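Local coordinates for putative branched chain amino acid ABC transporter, periplasmic amino acid-binding protein (Brucella ovis, PDB 4XFK) that probably serves as the periplasmic substrate-binding component of an ABC-type amino-acid transport system, likely for branched-chain amino acids, at residues P136-R141 against Y166-D171; G153-R158 against K181-E186; Y160-N165 against T191-N196; G219-D224 against T243-Q248; K230-A235 against G256-G261. The protein carries 1 engineered substitution. All blocks are in the same frame, centred on the assembly; numbering follows the deposited sequence.

Interaction 1: residues P136-R141 against Y166-D171; sequences PNAAIR and YSWGVD. Engineered in segment 136-141: Arg141 (natural residue His). With ACT (acetate ion), chain B.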
# COMPACT_ATOMS: atom_id res chain seq x y z
N PRO A 136 -2.37 1.56 -3.70
CA PRO A 136 -3.32 2.67 -3.56
C PRO A 136 -2.67 3.91 -2.95
O PRO A 136 -1.49 3.93 -2.56
CB PRO A 136 -4.38 2.11 -2.60
CG PRO A 136 -4.27 0.61 -2.76
CD PRO A 136 -2.81 0.36 -2.96
N ASN A 137 -3.46 4.97 -2.91
CA ASN A 137 -3.12 6.18 -2.18
C ASN A 137 -4.33 6.57 -1.34
O ASN A 137 -5.38 5.92 -1.41
CB ASN A 137 -2.66 7.29 -3.13
CG ASN A 137 -3.73 7.67 -4.13
OD1 ASN A 137 -4.88 7.91 -3.76
ND2 ASN A 137 -3.35 7.71 -5.41
N ALA A 138 -4.21 7.63 -0.55
CA ALA A 138 -5.29 8.00 0.37
C ALA A 138 -6.62 8.22 -0.35
O ALA A 138 -7.68 7.84 0.16
CB ALA A 138 -4.92 9.25 1.15
N ALA A 139 -6.56 8.82 -1.53
CA ALA A 139 -7.78 9.12 -2.28
C ALA A 139 -8.47 7.84 -2.75
O ALA A 139 -9.68 7.68 -2.60
CB ALA A 139 -7.48 10.04 -3.46
N ILE A 140 -7.68 6.92 -3.30
CA ILE A 140 -8.24 5.66 -3.77
C ILE A 140 -8.81 4.85 -2.60
O ILE A 140 -9.93 4.33 -2.69
CB ILE A 140 -7.17 4.84 -4.52
CG1 ILE A 140 -6.68 5.59 -5.77
CG2 ILE A 140 -7.71 3.45 -4.86
CD1 ILE A 140 -5.47 4.95 -6.45
N ARG A 141 -8.05 4.74 -1.52
CA ARG A 141 -8.50 3.99 -0.35
C ARG A 141 -9.85 4.49 0.16
O ARG A 141 -10.78 3.70 0.38
CB ARG A 141 -7.50 4.09 0.81
CG ARG A 141 -6.18 3.35 0.62
CD ARG A 141 -6.30 1.84 0.67
NE ARG A 141 -4.96 1.27 0.73
CZ ARG A 141 -4.70 -0.04 0.80
NH1 ARG A 141 -5.69 -0.92 0.85
NH2 ARG A 141 -3.44 -0.46 0.83
N TYR A 166 0.78 12.53 10.65
CA TYR A 166 1.87 12.69 9.68
C TYR A 166 1.22 12.73 8.30
O TYR A 166 -0.01 12.66 8.20
CB TYR A 166 2.95 11.60 9.79
CG TYR A 166 2.61 10.20 9.30
CD1 TYR A 166 1.68 9.40 9.96
CD2 TYR A 166 3.28 9.65 8.20
CE1 TYR A 166 1.41 8.11 9.54
CE2 TYR A 166 3.02 8.36 7.77
CZ TYR A 166 2.08 7.59 8.44
OH TYR A 166 1.81 6.31 8.02
N SER A 167 2.02 12.85 7.24
CA SER A 167 1.49 13.10 5.90
C SER A 167 0.33 12.17 5.54
O SER A 167 -0.71 12.62 5.07
CB SER A 167 2.59 13.04 4.84
OG SER A 167 3.18 11.75 4.81
N TRP A 168 0.52 10.87 5.78
CA TRP A 168 -0.51 9.89 5.43
C TRP A 168 -1.84 10.14 6.14
O TRP A 168 -2.90 10.20 5.49
CB TRP A 168 0.00 8.47 5.74
CG TRP A 168 -1.09 7.45 5.86
CD1 TRP A 168 -1.47 6.79 6.99
CD2 TRP A 168 -1.95 6.98 4.81
NE1 TRP A 168 -2.50 5.93 6.72
CE2 TRP A 168 -2.83 6.03 5.39
CE3 TRP A 168 -2.09 7.28 3.45
CZ2 TRP A 168 -3.81 5.37 4.66
CZ3 TRP A 168 -3.07 6.62 2.72
CH2 TRP A 168 -3.92 5.68 3.32
N GLY A 169 -1.81 10.28 7.46
CA GLY A 169 -3.04 10.45 8.22
C GLY A 169 -3.75 11.75 7.92
O GLY A 169 -4.99 11.80 7.90
N VAL A 170 -2.98 12.80 7.70
CA VAL A 170 -3.54 14.09 7.30
C VAL A 170 -4.25 13.94 5.96
O VAL A 170 -5.36 14.46 5.78
CB VAL A 170 -2.42 15.14 7.24
CG1 VAL A 170 -2.90 16.42 6.55
CG2 VAL A 170 -1.93 15.44 8.66
N ASP A 171 -3.64 13.21 5.02
CA ASP A 171 -4.28 13.00 3.73
C ASP A 171 -5.58 12.20 3.85
O ASP A 171 -6.55 12.47 3.14
CB ASP A 171 -3.34 12.26 2.76
CG ASP A 171 -2.22 13.13 2.24
OD1 ASP A 171 -2.31 14.37 2.31
OD2 ASP A 171 -1.24 12.56 1.72
C ACT B . 1.90 5.15 4.84
O ACT B . 2.63 5.84 5.59
OXT ACT B . 2.06 5.30 3.61
CH3 ACT B . 0.90 4.19 5.41
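Ala138 meets the benzo end of the Trp168 indole. Its CB lies 3.6 Å from Trp168 CZ3, and its CA is slightly nearer to the same atom. The approach is oblique to the ring. Trp168 reaches across because chi1 (161°) swings its CG away from the backbone N and alongside the carbonyl carbon. The same Ala138 CB also touches Asp171 CB at 3.8 Å, three residues after Trp168. Arg141, an engineered residue, brings its aliphatic CG to the edge of the indole, 4.2 Å from Trp168 CH2. Its guanidinium goes beyond the contact and forms a salt bridge with Glu118. Asn137 caps the first turn of helix 138-152: its OD1 accepts from Ile140 N at 3.0 Å, with a fairly straight N-H angle of 166°. The indole is held at its polar edge by a bond from NE1 to Gly219 O. One face of the indole carries the methyl group of an acetate ion, with acetate CH3 3.8 Å from Trp168 CG. Tyr166 OH donates to acetate O at 2.6 Å. The acetate also bonds to Ser88 and Glu118, and it probably came from the crystallisation liquor. Two helix starts meet here, and the acetate sits at that of helix 167-184. This is consistent with the ligand cleft of a periplasmic binding protein, where helix N-termini and loops after strands line the site.

Interaction 2: residues G153-R158 against K181-E186; sequences GILGER and KEIGYE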
# COMPACT_ATOMS: atom_id res chain seq x y z
N GLY A 153 -25.36 -0.21 1.22
CA GLY A 153 -26.39 0.29 2.12
C GLY A 153 -26.00 0.23 3.59
O GLY A 153 -26.87 0.23 4.47
N ILE A 154 -24.69 0.20 3.86
CA ILE A 154 -24.20 0.09 5.24
C ILE A 154 -23.40 1.31 5.69
O ILE A 154 -22.67 1.24 6.69
CB ILE A 154 -23.37 -1.19 5.45
CG1 ILE A 154 -22.12 -1.19 4.56
CG2 ILE A 154 -24.23 -2.42 5.20
CD1 ILE A 154 -21.13 -2.30 4.90
N LEU A 155 -23.53 2.41 4.97
CA LEU A 155 -22.93 3.68 5.36
C LEU A 155 -23.97 4.60 6.00
O LEU A 155 -24.85 5.14 5.32
CB LEU A 155 -22.32 4.37 4.14
CG LEU A 155 -21.56 5.67 4.39
CD1 LEU A 155 -20.25 5.41 5.13
CD2 LEU A 155 -21.30 6.40 3.08
N GLY A 156 -23.88 4.79 7.31
CA GLY A 156 -24.78 5.69 8.01
C GLY A 156 -24.44 7.15 7.77
O GLY A 156 -23.44 7.47 7.12
N GLU A 157 -25.27 8.05 8.29
CA GLU A 157 -25.11 9.47 8.00
C GLU A 157 -24.05 10.16 8.85
O GLU A 157 -23.65 11.28 8.53
CB GLU A 157 -26.43 10.23 8.19
CG GLU A 157 -27.58 9.72 7.35
CD GLU A 157 -28.40 8.66 8.05
OE1 GLU A 157 -27.87 8.04 9.01
OE2 GLU A 157 -29.57 8.45 7.66
N ARG A 158 -23.61 9.52 9.93
CA ARG A 158 -22.70 10.16 10.86
C ARG A 158 -21.37 9.41 10.93
O ARG A 158 -21.34 8.19 11.08
CB ARG A 158 -23.33 10.25 12.25
CG ARG A 158 -24.49 11.23 12.33
CD ARG A 158 -25.19 11.19 13.68
NE ARG A 158 -24.37 11.70 14.78
CZ ARG A 158 -24.27 12.98 15.11
NH1 ARG A 158 -24.93 13.90 14.41
NH2 ARG A 158 -23.51 13.35 16.13
N LYS A 181 -19.66 15.41 1.45
CA LYS A 181 -20.84 16.00 0.82
C LYS A 181 -21.42 15.10 -0.27
O LYS A 181 -22.63 14.84 -0.29
CB LYS A 181 -20.51 17.38 0.25
N GLU A 182 -20.56 14.63 -1.16
CA GLU A 182 -21.00 13.80 -2.28
C GLU A 182 -21.42 12.39 -1.86
O GLU A 182 -22.47 11.89 -2.26
CB GLU A 182 -19.91 13.71 -3.34
CG GLU A 182 -20.22 12.73 -4.46
CD GLU A 182 -19.14 12.68 -5.52
OE1 GLU A 182 -18.23 13.53 -5.47
OE2 GLU A 182 -19.21 11.80 -6.40
N ILE A 183 -20.58 11.73 -1.06
CA ILE A 183 -20.89 10.36 -0.69
C ILE A 183 -22.03 10.31 0.34
O ILE A 183 -22.91 9.46 0.24
CB ILE A 183 -19.64 9.60 -0.24
CG1 ILE A 183 -18.59 9.66 -1.36
CG2 ILE A 183 -19.98 8.16 0.08
CD1 ILE A 183 -17.36 8.80 -1.14
N GLY A 184 -22.03 11.22 1.29
CA GLY A 184 -23.18 11.35 2.17
C GLY A 184 -23.02 10.95 3.61
O GLY A 184 -23.79 10.14 4.14
N TYR A 185 -22.03 11.53 4.26
CA TYR A 185 -21.91 11.41 5.70
C TYR A 185 -21.49 12.76 6.23
O TYR A 185 -20.94 13.58 5.49
CB TYR A 185 -20.91 10.31 6.08
CG TYR A 185 -19.59 10.42 5.35
CD1 TYR A 185 -18.57 11.24 5.83
CD2 TYR A 185 -19.35 9.70 4.18
CE1 TYR A 185 -17.37 11.35 5.17
CE2 TYR A 185 -18.15 9.81 3.51
CZ TYR A 185 -17.16 10.63 4.01
OH TYR A 185 -15.96 10.75 3.35
N GLU A 186 -21.78 13.01 7.49
CA GLU A 186 -21.26 14.19 8.16
C GLU A 186 -20.09 13.75 9.03
O GLU A 186 -20.21 12.79 9.80
CB GLU A 186 -22.34 14.83 9.03
CG GLU A 186 -21.86 16.07 9.77
CD GLU A 186 -22.89 16.62 10.75
OE1 GLU A 186 -24.10 16.37 10.56
OE2 GLU A 186 -22.47 17.30 11.70
O HOH W 1 -24.70 7.80 4.50
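Leu155 has its CG trans to the backbone N (chi1 -176°), and with chi2 at 70° its CD2 comes to the end of helix 167-184. Ile183 offers the CG2 branch, and the two methyls meet at 3.7 Å from Leu155 CD2 to Ile183 CG2. The side chains cross at about a right angle. The same Leu155 CD2 also lies at the edge of the Tyr185 ring, 4.0 Å from Tyr185 CD2. The hydroxyl of Tyr185 is bonded away from the contact, to Val176 O. Beyond this apolar group the backbones come together. Glu186 N donates to Glu157 O at 2.8 Å, with an N-H angle of 166°. Glu157 O also receives a CA-H...O contact from Tyr185 CA at 3.3 Å. Arg158 and Glu186 form a parallel bridge with their side chains on one face. Their charged ends are near but not in contact, and Arg158 NE bonds to Asn212 O. The segments run into the first residues of strands 158-164 and 186-193. The arrangement is the entry to a parallel strand pair in a beta-alpha-beta unit, with helix 167-184 as the crossover.

Interaction 3: residues Y160-N165 against T191-N196; sequences YSINQN and TLHEVN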
# COMPACT_ATOMS: atom_id res chain seq x y z
N TYR A 160 -16.96 9.52 12.14
CA TYR A 160 -15.82 10.07 12.86
C TYR A 160 -14.58 9.80 12.00
O TYR A 160 -14.55 8.82 11.26
CB TYR A 160 -15.68 9.37 14.22
CG TYR A 160 -14.80 10.09 15.22
CD1 TYR A 160 -13.42 9.98 15.17
CD2 TYR A 160 -15.36 10.85 16.24
CE1 TYR A 160 -12.62 10.64 16.09
CE2 TYR A 160 -14.57 11.50 17.15
CZ TYR A 160 -13.20 11.40 17.08
OH TYR A 160 -12.44 12.06 18.01
N SER A 161 -13.58 10.67 12.10
CA SER A 161 -12.29 10.45 11.44
C SER A 161 -11.19 10.44 12.49
O SER A 161 -11.05 11.40 13.23
CB SER A 161 -12.02 11.56 10.42
OG SER A 161 -10.71 11.48 9.88
N ILE A 162 -10.42 9.35 12.56
CA ILE A 162 -9.29 9.29 13.49
C ILE A 162 -8.05 8.81 12.74
O ILE A 162 -8.06 7.75 12.13
CB ILE A 162 -9.60 8.43 14.75
CG1 ILE A 162 -8.41 8.44 15.71
CG2 ILE A 162 -10.03 7.01 14.37
CD1 ILE A 162 -8.73 7.91 17.09
N ASN A 163 -6.98 9.61 12.77
CA ASN A 163 -5.77 9.31 12.01
C ASN A 163 -4.51 9.76 12.71
O ASN A 163 -4.55 10.54 13.66
CB ASN A 163 -5.83 9.92 10.60
CG ASN A 163 -6.98 9.37 9.78
OD1 ASN A 163 -6.89 8.26 9.25
ND2 ASN A 163 -8.06 10.12 9.69
N GLN A 164 -3.39 9.24 12.21
CA GLN A 164 -2.05 9.55 12.69
C GLN A 164 -1.59 10.91 12.17
O GLN A 164 -1.79 11.24 11.00
CB GLN A 164 -1.09 8.46 12.23
CG GLN A 164 -1.42 7.07 12.77
CD GLN A 164 -0.83 5.96 11.92
OE1 GLN A 164 -0.15 5.06 12.44
NE2 GLN A 164 -1.11 6.00 10.63
N ASN A 165 -0.93 11.68 13.03
CA ASN A 165 -0.50 13.01 12.64
C ASN A 165 0.84 13.00 11.90
O ASN A 165 1.88 13.38 12.44
CB ASN A 165 -0.45 13.95 13.85
CG ASN A 165 -0.66 15.40 13.46
OD1 ASN A 165 -0.37 15.80 12.33
ND2 ASN A 165 -1.17 16.20 14.40
N THR A 191 -10.00 13.58 14.75
CA THR A 191 -8.82 13.58 15.60
C THR A 191 -7.59 13.20 14.80
O THR A 191 -7.63 12.26 14.00
CB THR A 191 -8.95 12.51 16.71
OG1 THR A 191 -9.96 12.91 17.64
CG2 THR A 191 -7.62 12.29 17.44
N LEU A 192 -6.50 13.93 15.01
CA LEU A 192 -5.17 13.48 14.62
C LEU A 192 -4.37 13.27 15.89
O LEU A 192 -4.32 14.15 16.76
CB LEU A 192 -4.48 14.53 13.76
CG LEU A 192 -5.02 14.81 12.37
CD1 LEU A 192 -4.22 15.95 11.75
CD2 LEU A 192 -4.95 13.57 11.49
N HIS A 193 -3.71 12.12 16.00
CA HIS A 193 -2.97 11.80 17.21
C HIS A 193 -1.52 11.47 16.92
O HIS A 193 -1.13 11.26 15.77
CB HIS A 193 -3.66 10.66 17.98
CG HIS A 193 -3.82 9.40 17.17
ND1 HIS A 193 -2.76 8.58 16.86
CD2 HIS A 193 -4.91 8.83 16.61
CE1 HIS A 193 -3.19 7.55 16.15
NE2 HIS A 193 -4.50 7.68 15.98
N GLU A 194 -0.71 11.44 17.97
CA GLU A 194 0.69 11.09 17.87
C GLU A 194 0.85 9.73 17.20
O GLU A 194 -0.00 8.85 17.34
CB GLU A 194 1.34 11.09 19.25
N VAL A 195 1.95 9.57 16.48
CA VAL A 195 2.17 8.38 15.68
C VAL A 195 2.94 7.31 16.45
O VAL A 195 4.04 7.55 16.94
CB VAL A 195 2.95 8.72 14.39
CG1 VAL A 195 3.02 7.51 13.47
CG2 VAL A 195 2.31 9.91 13.68
N ASN A 196 2.33 6.13 16.55
CA ASN A 196 2.98 4.95 17.11
C ASN A 196 3.55 5.17 18.52
O ASN A 196 4.67 4.75 18.83
CB ASN A 196 4.08 4.45 16.17
CG ASN A 196 4.52 3.04 16.49
OD1 ASN A 196 3.71 2.20 16.87
ND2 ASN A 196 5.82 2.78 16.36
O HOH W 2 -8.66 12.56 11.38
O HOH W 3 -1.81 15.13 17.02
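Thr191 pairs through both backbone and side chain. Its N donates to Ser161 O, and its O accepts from Asn163 N at 3.0 Å. Its OG1 meets Tyr160 OH at 2.6 Å, a hydrogen bond in which either hydroxyl may donate. A water accepts from Asn163 ND2 and probably donates to Thr191 O; Asn163 OD1 bonds to Gly219 N. Leu192 points to the other face of the sheet, where its CD2 rests 3.9 Å from Asn163 CB. Its CB and CD1 lie against the Asn165 amide, whose ND2 reaches Leu192 O through a second water. His193 N donates to Asn163 O at 2.9 Å, and His193 O accepts from Asn165 N. A chi1 of 58° folds the imidazole back over the neighbouring strand. Asn163 O lies over one ring face, and Ile162 CG1 is at the ring edge, 3.6 Å from His193 CD2. His193 ND1 donates to Glu194 O at 2.8 Å; this bond, in the ring plane, and one between NE2 and Asn220 ND2 help fix the ring rotation. Val195 CG2 ends the contact 4.0 Å from Gln164 CB. Four backbone bonds thus join the strands, and the buried Tyr160 and His193 groups are both satisfied.

Interaction 4: residues G219-D224 against T243-Q248; sequences GNWSND and TSFLDQ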
# COMPACT_ATOMS: atom_id res chain seq x y z
N GLY A 219 -7.06 5.57 8.70
CA GLY A 219 -5.92 5.01 7.99
C GLY A 219 -4.86 4.43 8.92
O GLY A 219 -3.75 4.17 8.50
N ASN A 220 -5.20 4.22 10.19
CA ASN A 220 -4.23 3.72 11.16
C ASN A 220 -3.73 2.33 10.80
O ASN A 220 -4.41 1.56 10.11
CB ASN A 220 -4.80 3.73 12.58
CG ASN A 220 -4.94 5.13 13.15
OD1 ASN A 220 -4.80 6.13 12.44
ND2 ASN A 220 -5.20 5.21 14.45
N TRP A 221 -2.53 2.01 11.28
CA TRP A 221 -1.93 0.71 11.06
C TRP A 221 -0.95 0.46 12.18
O TRP A 221 -0.73 1.33 13.03
CB TRP A 221 -1.23 0.65 9.70
CG TRP A 221 -0.22 1.74 9.46
CD1 TRP A 221 -0.49 3.05 9.17
CD2 TRP A 221 1.21 1.62 9.47
NE1 TRP A 221 0.69 3.74 9.00
CE2 TRP A 221 1.74 2.89 9.19
CE3 TRP A 221 2.09 0.55 9.69
CZ2 TRP A 221 3.11 3.13 9.11
CZ3 TRP A 221 3.46 0.79 9.63
CH2 TRP A 221 3.95 2.07 9.33
N SER A 222 -0.36 -0.74 12.20
CA SER A 222 0.50 -1.15 13.31
C SER A 222 -0.26 -0.99 14.64
O SER A 222 -1.49 -1.17 14.69
CB SER A 222 1.82 -0.37 13.30
OG SER A 222 2.75 -0.89 14.24
N ASN A 223 0.44 -0.63 15.70
CA ASN A 223 -0.20 -0.49 17.01
C ASN A 223 -1.33 0.54 17.04
O ASN A 223 -2.28 0.38 17.80
CB ASN A 223 0.85 -0.15 18.07
CG ASN A 223 1.94 -1.18 18.13
OD1 ASN A 223 3.12 -0.88 17.94
ND2 ASN A 223 1.54 -2.42 18.36
N ASP A 224 -1.24 1.56 16.20
CA ASP A 224 -2.26 2.60 16.17
C ASP A 224 -3.61 2.09 15.68
O ASP A 224 -4.62 2.74 15.91
CB ASP A 224 -1.80 3.78 15.33
CG ASP A 224 -0.74 4.62 16.01
OD1 ASP A 224 -0.57 4.49 17.25
OD2 ASP A 224 -0.09 5.42 15.32
N THR A 243 -11.74 1.26 6.89
CA THR A 243 -10.30 1.34 6.97
C THR A 243 -9.60 1.04 5.66
O THR A 243 -10.19 0.51 4.72
CB THR A 243 -9.75 0.32 7.99
OG1 THR A 243 -9.84 -1.01 7.44
CG2 THR A 243 -10.49 0.40 9.32
N SER A 244 -8.30 1.35 5.66
CA SER A 244 -7.39 0.89 4.62
C SER A 244 -6.60 -0.34 5.04
O SER A 244 -6.19 -1.11 4.17
CB SER A 244 -6.42 2.01 4.25
OG SER A 244 -5.89 2.65 5.41
N PHE A 245 -6.41 -0.54 6.35
CA PHE A 245 -5.40 -1.50 6.82
C PHE A 245 -5.89 -2.50 7.86
O PHE A 245 -5.08 -3.13 8.54
CB PHE A 245 -4.16 -0.78 7.36
CG PHE A 245 -3.51 0.15 6.37
CD1 PHE A 245 -3.22 -0.26 5.08
CD2 PHE A 245 -3.19 1.45 6.74
CE1 PHE A 245 -2.64 0.62 4.17
CE2 PHE A 245 -2.60 2.32 5.85
CZ PHE A 245 -2.32 1.91 4.56
N LEU A 246 -7.21 -2.70 7.98
CA LEU A 246 -7.70 -3.60 9.01
C LEU A 246 -7.23 -5.05 8.83
O LEU A 246 -7.14 -5.79 9.80
CB LEU A 246 -9.22 -3.56 9.12
CG LEU A 246 -9.82 -4.23 10.36
CD1 LEU A 246 -9.36 -3.56 11.65
CD2 LEU A 246 -11.33 -4.24 10.27
N ASP A 247 -6.90 -5.45 7.59
CA ASP A 247 -6.49 -6.84 7.36
C ASP A 247 -5.01 -7.10 7.69
O ASP A 247 -4.51 -8.19 7.46
CB ASP A 247 -6.86 -7.33 5.96
CG ASP A 247 -6.15 -6.57 4.86
OD1 ASP A 247 -5.79 -5.40 5.09
OD2 ASP A 247 -5.95 -7.15 3.77
N GLN A 248 -4.31 -6.12 8.26
CA GLN A 248 -3.02 -6.41 8.87
C GLN A 248 -3.21 -7.50 9.91
O GLN A 248 -4.12 -7.42 10.73
CB GLN A 248 -2.42 -5.17 9.54
CG GLN A 248 -1.10 -5.52 10.24
CD GLN A 248 -0.33 -4.31 10.74
OE1 GLN A 248 -0.85 -3.20 10.80
NE2 GLN A 248 0.93 -4.53 11.09
O HOH W 4 -6.65 1.55 8.41
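Phe245 lays one side of its ring along the Gly219-Trp221 backbone and against the Trp221 side chain. Its CD2 is 3.3 Å from Gly219 O and 3.6 Å from Trp221 CB. Gly219 O and Asn220 O both lie at the edge of the phenyl ring, near its plane. The two aromatic side chains run side by side and point the same way. Their rings meet obliquely, with planes at 77° and centroids 5.4 Å apart for the five-membered ring of Trp221. Trp221 NE1 bonds beyond the contact with Tyr166 OH. Ser244 OG sits over one face of the Phe245 ring and also approaches Gly219 CA at 3.5 Å. Both segments lie at the C-terminal ends of parallel strands, 215-218 and 240-243. They are strand-to-helix loops of the kind that face the cleft in the periplasmic binding protein fold, and an acetate ion lies near Trp221. A water donates to Asn220 O and accepts from Phe245 N at 2.9 Å, joining the loops. Gln248 ends the type I turn that starts at Phe245. Its chain is fully extended (chi1 177°, chi2 171°) and carries the amide to Ser222. Ser222 N donates to Gln248 OE1 at 2.9 Å, in the carbonyl plane and on a lone pair. Asn220 ND2 donates to Asp224 O at 2.9 Å, tying the loop to the start of helix 223-235.

Interaction 5: residues K230-A235 against G256-G261; sequences KAASGA and GAIAEG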
# COMPACT_ATOMS: atom_id res chain seq x y z
N LYS A 230 -8.45 -2.97 20.02
CA LYS A 230 -8.54 -3.57 21.35
C LYS A 230 -9.36 -2.70 22.31
O LYS A 230 -10.21 -3.21 23.05
CB LYS A 230 -7.15 -3.83 21.92
CG LYS A 230 -7.17 -4.55 23.25
CD LYS A 230 -5.78 -4.99 23.66
CE LYS A 230 -5.82 -5.70 25.00
NZ LYS A 230 -4.52 -6.33 25.32
N ALA A 231 -9.09 -1.40 22.30
CA ALA A 231 -9.84 -0.47 23.14
C ALA A 231 -11.31 -0.41 22.74
O ALA A 231 -12.19 -0.37 23.60
CB ALA A 231 -9.21 0.92 23.08
N ALA A 232 -11.57 -0.43 21.43
CA ALA A 232 -12.94 -0.46 20.93
C ALA A 232 -13.66 -1.71 21.43
O ALA A 232 -14.81 -1.64 21.86
CB ALA A 232 -12.96 -0.39 19.40
N SER A 233 -12.96 -2.84 21.39
CA SER A 233 -13.54 -4.10 21.86
C SER A 233 -13.87 -4.04 23.35
O SER A 233 -14.96 -4.43 23.78
CB SER A 233 -12.58 -5.25 21.58
OG SER A 233 -13.17 -6.49 21.96
N GLY A 234 -12.93 -3.54 24.15
CA GLY A 234 -13.16 -3.41 25.58
C GLY A 234 -14.34 -2.53 25.94
O GLY A 234 -15.00 -2.75 26.95
N ALA A 235 -14.61 -1.53 25.10
CA ALA A 235 -15.69 -0.58 25.33
C ALA A 235 -17.02 -1.03 24.72
O ALA A 235 -18.06 -0.41 24.94
CB ALA A 235 -15.31 0.79 24.78
N GLY A 256 -12.00 -9.08 18.96
CA GLY A 256 -12.76 -9.95 19.83
C GLY A 256 -14.24 -9.92 19.51
O GLY A 256 -14.64 -10.12 18.36
N ALA A 257 -15.04 -9.61 20.52
CA ALA A 257 -16.49 -9.67 20.44
C ALA A 257 -17.13 -8.71 19.43
O ALA A 257 -18.28 -8.90 19.05
CB ALA A 257 -17.10 -9.47 21.83
N ILE A 258 -16.40 -7.67 19.01
CA ILE A 258 -16.98 -6.70 18.08
C ILE A 258 -16.47 -6.87 16.65
O ILE A 258 -16.61 -5.97 15.82
CB ILE A 258 -16.75 -5.22 18.52
CG1 ILE A 258 -15.27 -4.84 18.45
CG2 ILE A 258 -17.33 -4.97 19.90
CD1 ILE A 258 -15.03 -3.34 18.51
N ALA A 259 -15.91 -8.04 16.35
CA ALA A 259 -15.27 -8.27 15.06
C ALA A 259 -16.19 -8.08 13.84
O ALA A 259 -15.77 -7.52 12.82
CB ALA A 259 -14.63 -9.66 15.02
N GLU A 260 -17.42 -8.57 13.93
CA GLU A 260 -18.32 -8.57 12.78
C GLU A 260 -18.56 -7.17 12.22
O GLU A 260 -18.83 -6.23 12.97
CB GLU A 260 -19.66 -9.22 13.15
CG GLU A 260 -20.65 -9.36 11.99
CD GLU A 260 -22.01 -9.91 12.42
OE1 GLU A 260 -22.21 -10.16 13.62
OE2 GLU A 260 -22.88 -10.09 11.54
N GLY A 261 -18.44 -7.02 10.91
CA GLY A 261 -18.99 -5.86 10.24
C GLY A 261 -18.06 -4.69 9.97
O GLY A 261 -18.47 -3.71 9.35
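Residues 230-235 form the last part of helix 223-235, and residues 256-261 form the irregular link from helix 251-255 to strand 263-266. The backbones are closest at Ser233 and Ile258, with their CA atoms 5.7 Å apart. Gly256 leaves the preceding helix with a positive phi of 49°. A bond from Ala259 N to Gly256 O at 3.2 Å then closes the next turn. Ile258 carries most of the side-chain contact. Its chi1 of 67° tucks CG1 in over the main chain, and with chi2 at 165° this extends CD1 to the helix. There CD1 lies 3.7 Å from Ala232 CB and about as near to the Ala232 carbonyl carbon and Ser233 N. Further back, Ile258 CG1 rests 4.1 Å from Ser233 CB. The methyl thus meets the helix backbone as much as any side chain. Ser233 places OG beside the turn, 4.1 Å from Gly256 CA and 3.9 Å from Ala257 N. The hydroxyl is hydrogen-bonded to Ala255 O, at the end of helix 251-255. With no hydrogen bond between the segments themselves, the contact is mainly van der Waals, and one serine bond just outside ties the same two parts of the surface together.

Interactions 1, 3 and 4 touch one another, with centres 12 Å apart in each pair. Gly219 of interaction 4 joins all three: its O takes the indole N-H of interaction 1, and its N lies 2.8 Å from Asn163 OD1 of interaction 3. The acetate lies beside this group, and a sodium ion is about 5 Å from the side chain of Phe245. Interaction 2 opens the same beta-alpha-beta unit that interaction 3 continues, with centres 21 Å apart. Interaction 5 shares helix 223-235 with interaction 4 but lies at the surface, about 25 Å from the chain centre to the centre of the contact.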